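Local coordinates for protein nucleoside-diphosphate sugar epimerase (SulA family) (Corynebacterium glutamicum, PDB 3OH8) that probably acts as a nucleoside-diphosphate sugar epimerase, joining a Rossmann-type NAD(P)-dependent epimerase/dehydratase domain to an amino-terminal domain built on an antiparallel sheet, at residues I34-I39 / L58-R63; W90-N95 / A123-Q128; V109-R112 / T117-G120; L148-T153 / R351-A356; A165-Q168 / E173-Q176. All blocks are in the same frame, centred on the assembly; numbering follows the deposited sequence.

Contact 1: I34-I39 / L58-R63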
# COMPACT_ATOMS: atom_id res chain seq x y z
N ILE A 34 3.35 -12.87 -3.21
CA ILE A 34 3.95 -14.02 -2.54
C ILE A 34 3.34 -14.09 -1.16
O ILE A 34 3.33 -13.09 -0.45
CB ILE A 34 5.46 -13.88 -2.46
CG1 ILE A 34 6.04 -13.78 -3.87
CG2 ILE A 34 6.07 -15.04 -1.70
CD1 ILE A 34 7.55 -13.67 -3.92
N PRO A 35 2.80 -15.26 -0.77
CA PRO A 35 2.00 -15.40 0.46
C PRO A 35 2.85 -15.36 1.73
O PRO A 35 2.79 -16.27 2.55
CB PRO A 35 1.35 -16.78 0.30
CG PRO A 35 2.35 -17.54 -0.54
CD PRO A 35 2.91 -16.53 -1.51
N LEU A 36 3.62 -14.30 1.87
CA LEU A 36 4.52 -14.08 2.98
C LEU A 36 4.07 -12.79 3.65
O LEU A 36 3.81 -11.79 2.97
CB LEU A 36 5.94 -13.90 2.43
CG LEU A 36 7.17 -14.03 3.31
CD1 LEU A 36 7.31 -15.46 3.80
CD2 LEU A 36 8.41 -13.63 2.54
N ASN A 37 3.95 -12.79 4.97
CA ASN A 37 3.62 -11.54 5.65
C ASN A 37 4.31 -11.41 6.99
O ASN A 37 4.16 -12.27 7.86
CB ASN A 37 2.11 -11.37 5.78
CG ASN A 37 1.44 -11.15 4.44
OD1 ASN A 37 0.73 -12.03 3.94
ND2 ASN A 37 1.68 -9.98 3.84
N PRO A 38 5.09 -10.33 7.15
CA PRO A 38 5.83 -10.08 8.39
C PRO A 38 4.83 -9.88 9.52
O PRO A 38 3.92 -9.05 9.42
CB PRO A 38 6.57 -8.78 8.09
CG PRO A 38 5.71 -8.09 7.05
CD PRO A 38 5.16 -9.20 6.21
N ILE A 39 4.97 -10.68 10.58
CA ILE A 39 4.07 -10.52 11.71
C ILE A 39 4.75 -9.86 12.90
O ILE A 39 4.09 -9.41 13.83
CB ILE A 39 3.38 -11.86 12.09
CG1 ILE A 39 4.40 -12.98 12.27
CG2 ILE A 39 2.38 -12.25 11.01
CD1 ILE A 39 3.75 -14.33 12.54
N LEU A 58 2.28 -22.24 8.66
CA LEU A 58 3.74 -22.23 8.71
C LEU A 58 4.31 -20.82 8.92
O LEU A 58 3.61 -19.82 8.69
CB LEU A 58 4.34 -22.86 7.46
CG LEU A 58 4.14 -24.36 7.20
CD1 LEU A 58 4.83 -24.77 5.91
CD2 LEU A 58 4.66 -25.17 8.37
N LYS A 59 5.57 -20.75 9.34
CA LYS A 59 6.22 -19.48 9.62
C LYS A 59 7.67 -19.47 9.20
O LYS A 59 8.37 -20.49 9.28
CB LYS A 59 6.08 -19.09 11.09
CG LYS A 59 4.65 -18.82 11.48
CD LYS A 59 4.50 -18.38 12.91
CE LYS A 59 3.04 -18.42 13.32
NZ LYS A 59 2.78 -17.75 14.63
N TRP A 60 8.13 -18.32 8.74
CA TRP A 60 9.52 -18.16 8.35
C TRP A 60 10.20 -17.23 9.35
O TRP A 60 9.74 -16.10 9.58
CB TRP A 60 9.61 -17.61 6.93
CG TRP A 60 11.01 -17.51 6.42
CD1 TRP A 60 11.99 -18.44 6.55
CD2 TRP A 60 11.58 -16.42 5.69
NE1 TRP A 60 13.14 -18.01 5.94
CE2 TRP A 60 12.92 -16.77 5.41
CE3 TRP A 60 11.10 -15.19 5.24
CZ2 TRP A 60 13.77 -15.93 4.70
CZ3 TRP A 60 11.95 -14.36 4.54
CH2 TRP A 60 13.27 -14.73 4.27
N VAL A 61 11.28 -17.71 9.94
CA VAL A 61 12.02 -16.94 10.93
C VAL A 61 13.26 -16.37 10.25
O VAL A 61 14.21 -17.09 9.99
CB VAL A 61 12.45 -17.81 12.12
CG1 VAL A 61 13.26 -16.99 13.13
CG2 VAL A 61 11.23 -18.43 12.79
N ALA A 62 13.23 -15.08 9.95
CA ALA A 62 14.37 -14.42 9.33
C ALA A 62 15.19 -13.73 10.40
O ALA A 62 14.65 -13.29 11.41
CB ALA A 62 13.90 -13.42 8.29
N ARG A 63 16.50 -13.63 10.17
CA ARG A 63 17.41 -13.09 11.16
C ARG A 63 18.39 -12.14 10.48
O ARG A 63 18.89 -12.45 9.41
CB ARG A 63 18.17 -14.26 11.79
CG ARG A 63 18.64 -14.06 13.23
CD ARG A 63 19.25 -15.36 13.76
NE ARG A 63 20.36 -15.11 14.68
CZ ARG A 63 21.63 -14.97 14.31
NH1 ARG A 63 21.96 -15.04 13.03
NH2 ARG A 63 22.56 -14.75 15.23
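In the antiparallel sheet of the amino-terminal domain, whose topology fits a helix-grip (START-like) fold, Leu36 meets Trp60 and Ile39 meets Lys59 across an intervening strand, 49-53. The two segments are therefore not hydrogen-bonded neighbours: strand 37-38 pairs with 49-53, which pairs in turn with 59-64, and the closest CA atoms, those of Leu36 and Trp60, lie 8.4 Å apart. Only side chains span that gap. Both methyls of Leu36 come obliquely to the CE3-CZ3 side of the indole, Leu36 CD1 at 4.1 Å from Trp60 CE3 and Leu36 CD2 at 4.1 Å from Trp60 CZ3. Trp60 carries CG opposite its own backbone N (chi1 -176°), which swings the ring toward the 34-39 segment, and Ala62 CB stands 4.2 Å above the ring plane near its rim. Phe52, from the strand in between, touches both Leu36 and Trp60, so the three make one apolar patch. The other pair is more exposed. Lys59 is extended beyond CG and runs roughly at right angles to Ile39, whose CD1 touches Lys59 CD at 4.1 Å and Lys59 NZ at the same separation; Ile51 of strand 49-53 also touches Ile39. Just upstream, an inverse gamma turn centred on Pro35 brings Leu36 N to Ile34 O at 2.6 Å and leads the chain into the edge strand. With apolar carbon doing most of the touching, the link depends on shape and burial; the ammonium end of Lys59 rests against a methyl here and gains no charged partner from it.

Contact 2: W90-N95 / A123-Q128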
# COMPACT_ATOMS: atom_id res chain seq x y z
N TRP A 90 18.60 -19.20 2.79
CA TRP A 90 18.41 -17.91 2.15
C TRP A 90 19.36 -16.88 2.77
O TRP A 90 19.43 -16.74 3.99
CB TRP A 90 16.95 -17.48 2.34
CG TRP A 90 16.59 -16.10 1.87
CD1 TRP A 90 16.68 -14.94 2.58
CD2 TRP A 90 16.05 -15.74 0.59
NE1 TRP A 90 16.24 -13.88 1.83
CE2 TRP A 90 15.85 -14.35 0.60
CE3 TRP A 90 15.72 -16.47 -0.56
CZ2 TRP A 90 15.32 -13.66 -0.50
CZ3 TRP A 90 15.21 -15.79 -1.64
CH2 TRP A 90 15.01 -14.40 -1.61
N ARG A 91 20.10 -16.17 1.93
CA ARG A 91 20.97 -15.12 2.43
C ARG A 91 20.87 -13.88 1.53
O ARG A 91 21.27 -13.91 0.37
CB ARG A 91 22.42 -15.62 2.52
CG ARG A 91 23.28 -14.87 3.51
CD ARG A 91 24.55 -15.67 3.87
NE ARG A 91 25.38 -14.97 4.85
CZ ARG A 91 26.33 -14.11 4.52
NH1 ARG A 91 26.58 -13.84 3.24
NH2 ARG A 91 27.03 -13.50 5.47
N HIS A 92 20.35 -12.79 2.08
CA HIS A 92 20.04 -11.60 1.29
C HIS A 92 20.88 -10.43 1.78
O HIS A 92 20.66 -9.91 2.87
CB HIS A 92 18.53 -11.30 1.43
CG HIS A 92 18.06 -10.15 0.57
ND1 HIS A 92 18.91 -9.31 -0.09
CD2 HIS A 92 16.80 -9.73 0.30
CE1 HIS A 92 18.20 -8.40 -0.75
NE2 HIS A 92 16.93 -8.63 -0.53
N VAL A 93 21.86 -10.02 0.97
CA VAL A 93 22.67 -8.86 1.31
C VAL A 93 22.10 -7.60 0.64
O VAL A 93 21.84 -7.59 -0.57
CB VAL A 93 24.14 -9.05 0.86
CG1 VAL A 93 24.96 -7.80 1.18
CG2 VAL A 93 24.76 -10.28 1.52
N HIS A 94 21.91 -6.55 1.43
CA HIS A 94 21.40 -5.27 0.95
C HIS A 94 22.53 -4.26 1.06
O HIS A 94 22.92 -3.89 2.17
CB HIS A 94 20.24 -4.75 1.81
CG HIS A 94 19.15 -5.74 2.06
ND1 HIS A 94 17.87 -5.60 1.54
CD2 HIS A 94 19.12 -6.87 2.82
CE1 HIS A 94 17.12 -6.61 1.96
NE2 HIS A 94 17.85 -7.38 2.73
N ASN A 95 23.05 -3.81 -0.08
CA ASN A 95 24.20 -2.90 -0.11
C ASN A 95 23.80 -1.52 -0.64
O ASN A 95 23.10 -1.41 -1.64
CB ASN A 95 25.30 -3.49 -0.98
CG ASN A 95 26.65 -2.84 -0.74
OD1 ASN A 95 27.11 -2.01 -1.53
ND2 ASN A 95 27.30 -3.21 0.35
N ALA A 123 11.76 -6.83 -8.68
CA ALA A 123 11.17 -5.73 -9.43
C ALA A 123 10.19 -4.98 -8.52
O ALA A 123 10.11 -3.75 -8.56
CB ALA A 123 10.45 -6.26 -10.68
N TYR A 124 9.46 -5.73 -7.69
CA TYR A 124 8.53 -5.11 -6.73
C TYR A 124 9.25 -4.29 -5.66
O TYR A 124 8.90 -3.14 -5.40
CB TYR A 124 7.65 -6.18 -6.04
CG TYR A 124 6.69 -5.55 -5.05
CD1 TYR A 124 5.47 -5.01 -5.49
CD2 TYR A 124 7.01 -5.44 -3.71
CE1 TYR A 124 4.59 -4.41 -4.60
CE2 TYR A 124 6.13 -4.84 -2.80
CZ TYR A 124 4.92 -4.33 -3.26
OH TYR A 124 4.05 -3.73 -2.37
N ARG A 125 10.26 -4.90 -5.04
CA ARG A 125 11.06 -4.20 -4.04
C ARG A 125 11.62 -2.88 -4.58
O ARG A 125 11.56 -1.86 -3.90
CB ARG A 125 12.22 -5.08 -3.53
CG ARG A 125 11.81 -6.34 -2.77
CD ARG A 125 13.06 -7.09 -2.24
NE ARG A 125 13.96 -6.17 -1.53
CZ ARG A 125 13.93 -5.96 -0.22
NH1 ARG A 125 13.06 -6.62 0.54
NH2 ARG A 125 14.75 -5.08 0.33
N GLN A 126 12.15 -2.91 -5.81
CA GLN A 126 12.71 -1.71 -6.44
C GLN A 126 11.65 -0.63 -6.75
O GLN A 126 11.81 0.54 -6.39
CB GLN A 126 13.47 -2.07 -7.73
CG GLN A 126 14.61 -3.06 -7.52
CD GLN A 126 15.25 -3.55 -8.82
OE1 GLN A 126 16.37 -4.05 -8.82
NE2 GLN A 126 14.53 -3.40 -9.93
N THR A 127 10.59 -1.01 -7.45
CA THR A 127 9.55 -0.04 -7.79
C THR A 127 8.88 0.51 -6.53
O THR A 127 8.62 1.71 -6.43
CB THR A 127 8.48 -0.61 -8.77
OG1 THR A 127 7.91 -1.81 -8.23
CG2 THR A 127 9.13 -0.95 -10.11
N GLN A 128 8.60 -0.36 -5.57
CA GLN A 128 7.88 0.06 -4.37
C GLN A 128 8.71 1.05 -3.57
O GLN A 128 8.19 2.06 -3.09
CB GLN A 128 7.51 -1.14 -3.50
CG GLN A 128 6.58 -0.78 -2.33
CD GLN A 128 5.15 -0.53 -2.80
OE1 GLN A 128 4.77 -0.86 -3.92
NE2 GLN A 128 4.34 0.02 -1.92
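Arg125 reaches from its helix to two histidines on the facing strand, His92 and His94, and these three residues supply the whole contact. Its chain bends at CG-CD (chi3 50°), which brings the guanidinium against the edges of both imidazoles. His92 NE2 lies over one face of the guanidinium, offset toward the rim, and is 4.0 Å from Arg125 NE; the two planes are 72° apart. His94 comes in across Arg125 at about a right angle, with CE1 3.3 Å from Arg125 NH2. His94 ND1 is also near that nitrogen, but the angle is too poor for a hydrogen bond. This is consistent with a helix-grip fold: helix 119-139, following the strands of the sheet in the chain, lies against one face of it; on strand 91-99 His92 points to the helix and the His94 ring reaches it. The histidines also cover one another, His94 NE2 standing 3.4 Å above the middle of the His92 ring. That same NE2 is hydrogen-bonded to Asp77 OD2 and Phe75 stacks on the His94 ring, which probably fixes the rotation of the ring, while His92 has Phe122 beside it. A further, weak bond runs from His92 ND1 to Val93 O, 3.4 Å long and bent to 133°.

Contact 3: V109-R112 / T117-G120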
# COMPACT_ATOMS: atom_id res chain seq x y z
N VAL A 109 21.31 -12.04 -3.34
CA VAL A 109 20.72 -13.14 -2.59
C VAL A 109 21.36 -14.47 -2.98
O VAL A 109 21.44 -14.82 -4.16
CB VAL A 109 19.18 -13.19 -2.74
CG1 VAL A 109 18.78 -13.21 -4.19
CG2 VAL A 109 18.62 -14.42 -2.02
N SER A 110 21.85 -15.19 -1.98
CA SER A 110 22.39 -16.52 -2.20
C SER A 110 21.26 -17.52 -1.92
O SER A 110 20.67 -17.51 -0.84
CB SER A 110 23.58 -16.77 -1.27
OG SER A 110 24.30 -17.92 -1.65
N THR A 111 20.94 -18.35 -2.91
CA THR A 111 19.84 -19.30 -2.83
C THR A 111 19.87 -20.20 -4.07
O THR A 111 20.39 -19.81 -5.11
CB THR A 111 18.47 -18.58 -2.70
OG1 THR A 111 17.42 -19.55 -2.58
CG2 THR A 111 18.19 -17.72 -3.92
N ARG A 112 19.34 -21.41 -3.95
CA ARG A 112 19.41 -22.35 -5.08
C ARG A 112 18.31 -22.11 -6.10
O ARG A 112 18.30 -22.71 -7.17
CB ARG A 112 19.45 -23.80 -4.60
CG ARG A 112 20.80 -24.20 -4.05
CD ARG A 112 21.09 -25.68 -4.19
NE ARG A 112 22.52 -25.95 -4.01
CZ ARG A 112 23.11 -26.07 -2.83
NH1 ARG A 112 22.41 -25.95 -1.71
NH2 ARG A 112 24.42 -26.31 -2.76
N THR A 117 13.35 -17.03 -10.80
CA THR A 117 12.40 -17.17 -9.69
C THR A 117 12.28 -15.89 -8.86
O THR A 117 11.29 -15.68 -8.15
CB THR A 117 12.88 -18.30 -8.74
OG1 THR A 117 13.00 -19.53 -9.46
CG2 THR A 117 11.90 -18.49 -7.58
N LEU A 118 13.29 -15.03 -8.94
CA LEU A 118 13.41 -13.91 -8.02
C LEU A 118 13.18 -12.58 -8.70
O LEU A 118 13.11 -11.55 -8.05
CB LEU A 118 14.81 -13.91 -7.40
CG LEU A 118 15.22 -15.18 -6.65
CD1 LEU A 118 16.73 -15.29 -6.57
CD2 LEU A 118 14.58 -15.20 -5.27
N THR A 119 13.07 -12.61 -10.02
CA THR A 119 12.90 -11.39 -10.79
C THR A 119 11.70 -10.55 -10.35
O THR A 119 11.82 -9.34 -10.15
CB THR A 119 12.78 -11.73 -12.29
OG1 THR A 119 14.06 -12.17 -12.76
CG2 THR A 119 12.36 -10.52 -13.06
N GLY A 120 10.55 -11.20 -10.21
CA GLY A 120 9.33 -10.52 -9.81
C GLY A 120 9.44 -9.87 -8.44
O GLY A 120 9.12 -8.69 -8.27
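Leu118 fills the angle where strand 102-110, the last strand in sequence of the sheet of a probable helix-grip fold, gives way to helix 119-139, and it meets Val109 and Thr111 there. The tight side is entirely carbon against carbon, and one leucine methyl does all the touching: Leu118 CD1 lies 3.8 Å from Val109 CG1, the two side chains crossing at a slant. Val109 CG1 sits between that residue's own backbone N and carbonyl carbon (chi1 53°), directed at the leucine. Around this point Leu3 of the neighbouring strand touches both Val109 and Leu118, and Trp90 packs against the same pair, so the cluster belongs to the core between sheet and helix. Ser110, though buried, points its CB away from the helix between Val109 and Thr111, and its OG binds Glu486 N. The loose side begins within a residue or so on each segment. Arg112 is exposed and poorly ordered, and Thr117 is exposed as well; neither meets the opposite segment. At the start of the helix, Thr119 OG1 makes a weak hydrogen bond back to Ala115 O. With its OG1 opposite the backbone N (chi1 -178°), Thr111 presents carbon to the leucine, tip to tip: Thr111 CG2 to Leu118 CD1, 3.9 Å.

Contact 4: L148-T153 / R351-A356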
# COMPACT_ATOMS: atom_id res chain seq x y z
N LEU A 148 3.21 13.41 12.85
CA LEU A 148 1.91 13.48 13.48
C LEU A 148 1.64 12.17 14.17
O LEU A 148 2.27 11.17 13.87
CB LEU A 148 0.82 13.73 12.42
CG LEU A 148 0.89 15.08 11.72
CD1 LEU A 148 -0.00 15.07 10.49
CD2 LEU A 148 0.51 16.20 12.69
N THR A 149 0.69 12.19 15.10
CA THR A 149 0.17 10.96 15.67
C THR A 149 -1.22 10.73 15.10
O THR A 149 -2.09 11.60 15.19
CB THR A 149 0.10 11.01 17.21
OG1 THR A 149 1.40 11.32 17.72
CG2 THR A 149 -0.36 9.66 17.77
N VAL A 150 -1.42 9.55 14.53
CA VAL A 150 -2.61 9.23 13.76
C VAL A 150 -3.30 8.02 14.38
O VAL A 150 -2.72 6.93 14.42
CB VAL A 150 -2.21 8.91 12.29
CG1 VAL A 150 -3.43 8.72 11.43
CG2 VAL A 150 -1.34 10.01 11.71
N ALA A 151 -4.50 8.22 14.91
CA ALA A 151 -5.29 7.10 15.38
C ALA A 151 -5.97 6.47 14.18
O ALA A 151 -6.49 7.19 13.32
CB ALA A 151 -6.34 7.56 16.41
N ILE A 152 -5.97 5.15 14.10
CA ILE A 152 -6.55 4.45 12.96
C ILE A 152 -7.40 3.26 13.37
O ILE A 152 -6.95 2.41 14.12
CB ILE A 152 -5.43 3.94 12.02
CG1 ILE A 152 -4.50 5.08 11.60
CG2 ILE A 152 -6.02 3.29 10.78
CD1 ILE A 152 -3.51 4.69 10.49
N THR A 153 -8.64 3.21 12.89
CA THR A 153 -9.45 2.00 12.98
C THR A 153 -9.29 1.24 11.68
O THR A 153 -8.98 1.82 10.65
CB THR A 153 -10.98 2.29 13.16
OG1 THR A 153 -11.51 2.85 11.96
CG2 THR A 153 -11.23 3.27 14.33
N ARG A 351 -1.97 11.52 2.13
CA ARG A 351 -2.11 12.92 1.77
C ARG A 351 -3.22 13.61 2.56
O ARG A 351 -3.04 14.73 3.05
CB ARG A 351 -2.36 13.09 0.27
CG ARG A 351 -2.40 14.55 -0.12
CD ARG A 351 -2.63 14.81 -1.61
NE ARG A 351 -2.66 16.25 -1.82
CZ ARG A 351 -2.34 16.87 -2.95
NH1 ARG A 351 -1.99 16.18 -4.02
NH2 ARG A 351 -2.37 18.20 -2.98
N ALA A 352 -4.39 12.97 2.66
CA ALA A 352 -5.51 13.58 3.38
C ALA A 352 -5.11 13.90 4.83
O ALA A 352 -5.48 14.93 5.38
CB ALA A 352 -6.73 12.66 3.35
N ILE A 353 -4.36 12.98 5.44
CA ILE A 353 -3.92 13.16 6.81
C ILE A 353 -3.12 14.45 7.00
O ILE A 353 -3.38 15.22 7.94
CB ILE A 353 -3.11 11.94 7.29
CG1 ILE A 353 -4.02 10.72 7.42
CG2 ILE A 353 -2.39 12.25 8.60
CD1 ILE A 353 -3.23 9.42 7.69
N VAL A 354 -2.18 14.71 6.10
CA VAL A 354 -1.23 15.83 6.28
C VAL A 354 -1.59 17.12 5.52
O VAL A 354 -1.11 18.19 5.87
CB VAL A 354 0.23 15.42 5.92
CG1 VAL A 354 0.61 14.12 6.61
CG2 VAL A 354 0.39 15.27 4.42
N ASP A 355 -2.44 17.01 4.51
CA ASP A 355 -2.70 18.13 3.60
C ASP A 355 -4.03 18.81 3.92
O ASP A 355 -5.09 18.30 3.58
CB ASP A 355 -2.67 17.64 2.15
CG ASP A 355 -2.83 18.77 1.13
OD1 ASP A 355 -2.90 19.95 1.53
OD2 ASP A 355 -2.89 18.45 -0.07
N ALA A 356 -3.96 19.96 4.57
CA ALA A 356 -5.16 20.68 4.96
C ALA A 356 -6.01 21.14 3.76
O ALA A 356 -7.11 21.62 3.96
CB ALA A 356 -4.82 21.87 5.85
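Val150 and Ile353 join the first strand of the Rossmann-type domain, 149-153, to the last turn of helix 342-354, which packs on one face of the largely parallel sheet. Apolar packing accounts for everything that crosses between the two segments. Val150 and Ile353 reach toward each other tip to tip, with Val150 CG1 at 3.8 Å from Ile353 CD1 and Val150 CG2 at 4.0 Å from Ile353 CG2, so each branch of the valine has its own methyl opposite. The chi1 of Ile353, -68°, sets CG2 opposite the backbone N and CG1 opposite the carbonyl carbon, which puts its CG2 at one valine methyl and its CD1 at the other. Leu148, just ahead of the strand, slides past Ile353 the other way and uses a single methyl for two neighbours: Leu148 CD1 is 4.2 Å from Ile353 CG2 and 4.0 Å from Val354 CG1. Val206 of the adjacent strand and Leu167 of helix 158-169 also touch Ile353, embedding it in the core between sheet and helices. Polar bonds secure the helix end instead. Arg298 NH1 binds the Ala352 carbonyl, and Asp355, where the chain leaves helical geometry, receives Gln357 N on OD1. Its other oxygen is held in a salt bridge by Arg351, four residues back, whose extended chain brings the guanidinium in side-on while NH1 goes to His425 ND1. Both donors converge on that one oxygen nearly in the guanidinium plane: Arg351 NE reaches Asp355 OD2 at 2.8 Å, on its anti lone pair, and Arg351 NH2 meets Asp355 OD2 at 3.0 Å, nearly in line with the C-O bond.

Contact 5: A165-Q168 / E173-Q176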
# COMPACT_ATOMS: atom_id res chain seq x y z
N ALA A 165 1.79 0.96 7.80
CA ALA A 165 3.20 0.78 7.44
C ALA A 165 3.76 2.00 6.74
O ALA A 165 4.92 2.35 6.95
CB ALA A 165 3.39 -0.45 6.58
N GLN A 166 2.98 2.63 5.87
CA GLN A 166 3.47 3.78 5.12
C GLN A 166 3.71 4.96 6.06
O GLN A 166 4.75 5.60 6.01
CB GLN A 166 2.47 4.18 4.03
CG GLN A 166 3.04 5.08 2.94
CD GLN A 166 2.01 5.39 1.87
OE1 GLN A 166 0.88 4.90 1.93
NE2 GLN A 166 2.38 6.21 0.89
N LEU A 167 2.73 5.24 6.92
CA LEU A 167 2.86 6.29 7.94
C LEU A 167 4.11 6.09 8.79
O LEU A 167 4.88 7.02 9.04
CB LEU A 167 1.65 6.27 8.87
CG LEU A 167 0.53 7.30 8.75
CD1 LEU A 167 0.66 8.22 7.57
CD2 LEU A 167 -0.83 6.62 8.77
N GLN A 168 4.30 4.87 9.27
CA GLN A 168 5.49 4.58 10.06
C GLN A 168 6.78 4.80 9.26
O GLN A 168 7.74 5.35 9.79
CB GLN A 168 5.42 3.18 10.65
CG GLN A 168 4.27 3.04 11.65
CD GLN A 168 3.99 1.60 12.04
OE1 GLN A 168 4.19 0.69 11.24
NE2 GLN A 168 3.52 1.40 13.26
N GLU A 173 3.59 8.62 13.93
CA GLU A 173 3.20 7.62 14.92
C GLU A 173 1.76 7.19 14.67
O GLU A 173 0.90 8.03 14.41
CB GLU A 173 3.32 8.18 16.34
CG GLU A 173 4.72 8.61 16.72
CD GLU A 173 5.67 7.43 16.86
OE1 GLU A 173 5.28 6.42 17.49
OE2 GLU A 173 6.81 7.51 16.33
N VAL A 174 1.52 5.89 14.75
CA VAL A 174 0.18 5.35 14.57
C VAL A 174 -0.33 4.78 15.89
O VAL A 174 0.37 4.00 16.54
CB VAL A 174 0.14 4.25 13.49
CG1 VAL A 174 -1.25 3.62 13.39
CG2 VAL A 174 0.55 4.82 12.15
N ILE A 175 -1.52 5.19 16.30
CA ILE A 175 -2.21 4.53 17.40
C ILE A 175 -3.30 3.66 16.81
O ILE A 175 -4.29 4.16 16.28
CB ILE A 175 -2.85 5.52 18.37
CG1 ILE A 175 -1.79 6.48 18.94
CG2 ILE A 175 -3.53 4.76 19.49
CD1 ILE A 175 -2.39 7.64 19.73
N GLN A 176 -3.11 2.35 16.89
CA GLN A 176 -4.06 1.43 16.30
C GLN A 176 -5.23 1.20 17.25
O GLN A 176 -5.03 0.81 18.42
CB GLN A 176 -3.38 0.11 15.94
CG GLN A 176 -2.33 0.25 14.83
CD GLN A 176 -1.56 -1.03 14.58
OE1 GLN A 176 -0.34 -1.08 14.78
NE2 GLN A 176 -2.26 -2.08 14.15
O HOH W 1 3.66 3.92 15.32
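Val174 is pressed against Leu167 and Gln168 where helix 158-169 turns back into strand 173-178, the second half of a beta-alpha-beta crossover, right-handed as is usual in Rossmann folds. The apolar part centres on one methyl. Val174 CG2, lying opposite the carbonyl carbon, is 3.8 Å from Leu167 CB and 4.1 Å from Leu167 CD2, with the leucine crossing it at about a right angle. In Leu167, chi1 of -103° and chi2 of 6° lie off the staggered positions, so its conformation is either strained or loosely defined. The aliphatic stem of Gln168 passes across the same methyl, Gln168 CG being 4.2 Å from Val174 CG2. The polar part is a water bridge. Gln168 extends beyond CG until its amide reaches a water at 3.3 Å from NE2, and that water also accepts from Val174 N at 3.0 Å; it thus satisfies a strand N-H and fastens the amide to the strand without a direct bond. The CA atoms of Gln168 and Glu173, 6.2 Å apart, mark how sharply the chain returns. Strand 173-178 runs parallel to 149-153, bonded through Glu173 and Ile175, and on its other side Gln176 pairs with Arg187; Ile152 touches both Leu167 and Val174, and Tyr350 of helix 342-354 touches Leu167.

The five contacts fall into two domains. Contacts 1, 2 and 3 share the antiparallel sheet of the amino-terminal domain: contacts 1 and 2 touch where Trp60 CZ2 is 3.7 Å from Trp90 CD1, the rings edge-to-face, and contact 3 is nested within the loop that contact 2 closes, their centres about 10 Å apart. Contacts 4 and 5 belong to the Rossmann-type domain, with centres about 9 Å apart and paired strands joined by Val150 N and Glu173 O at 2.8 Å. In relatives, the turn after this first strand probably helps bind the dinucleotide. Between the domains, contacts 1 and 5 come within about 8 Å at their nearest atoms, contacts 2 and 5 within about 7 Å.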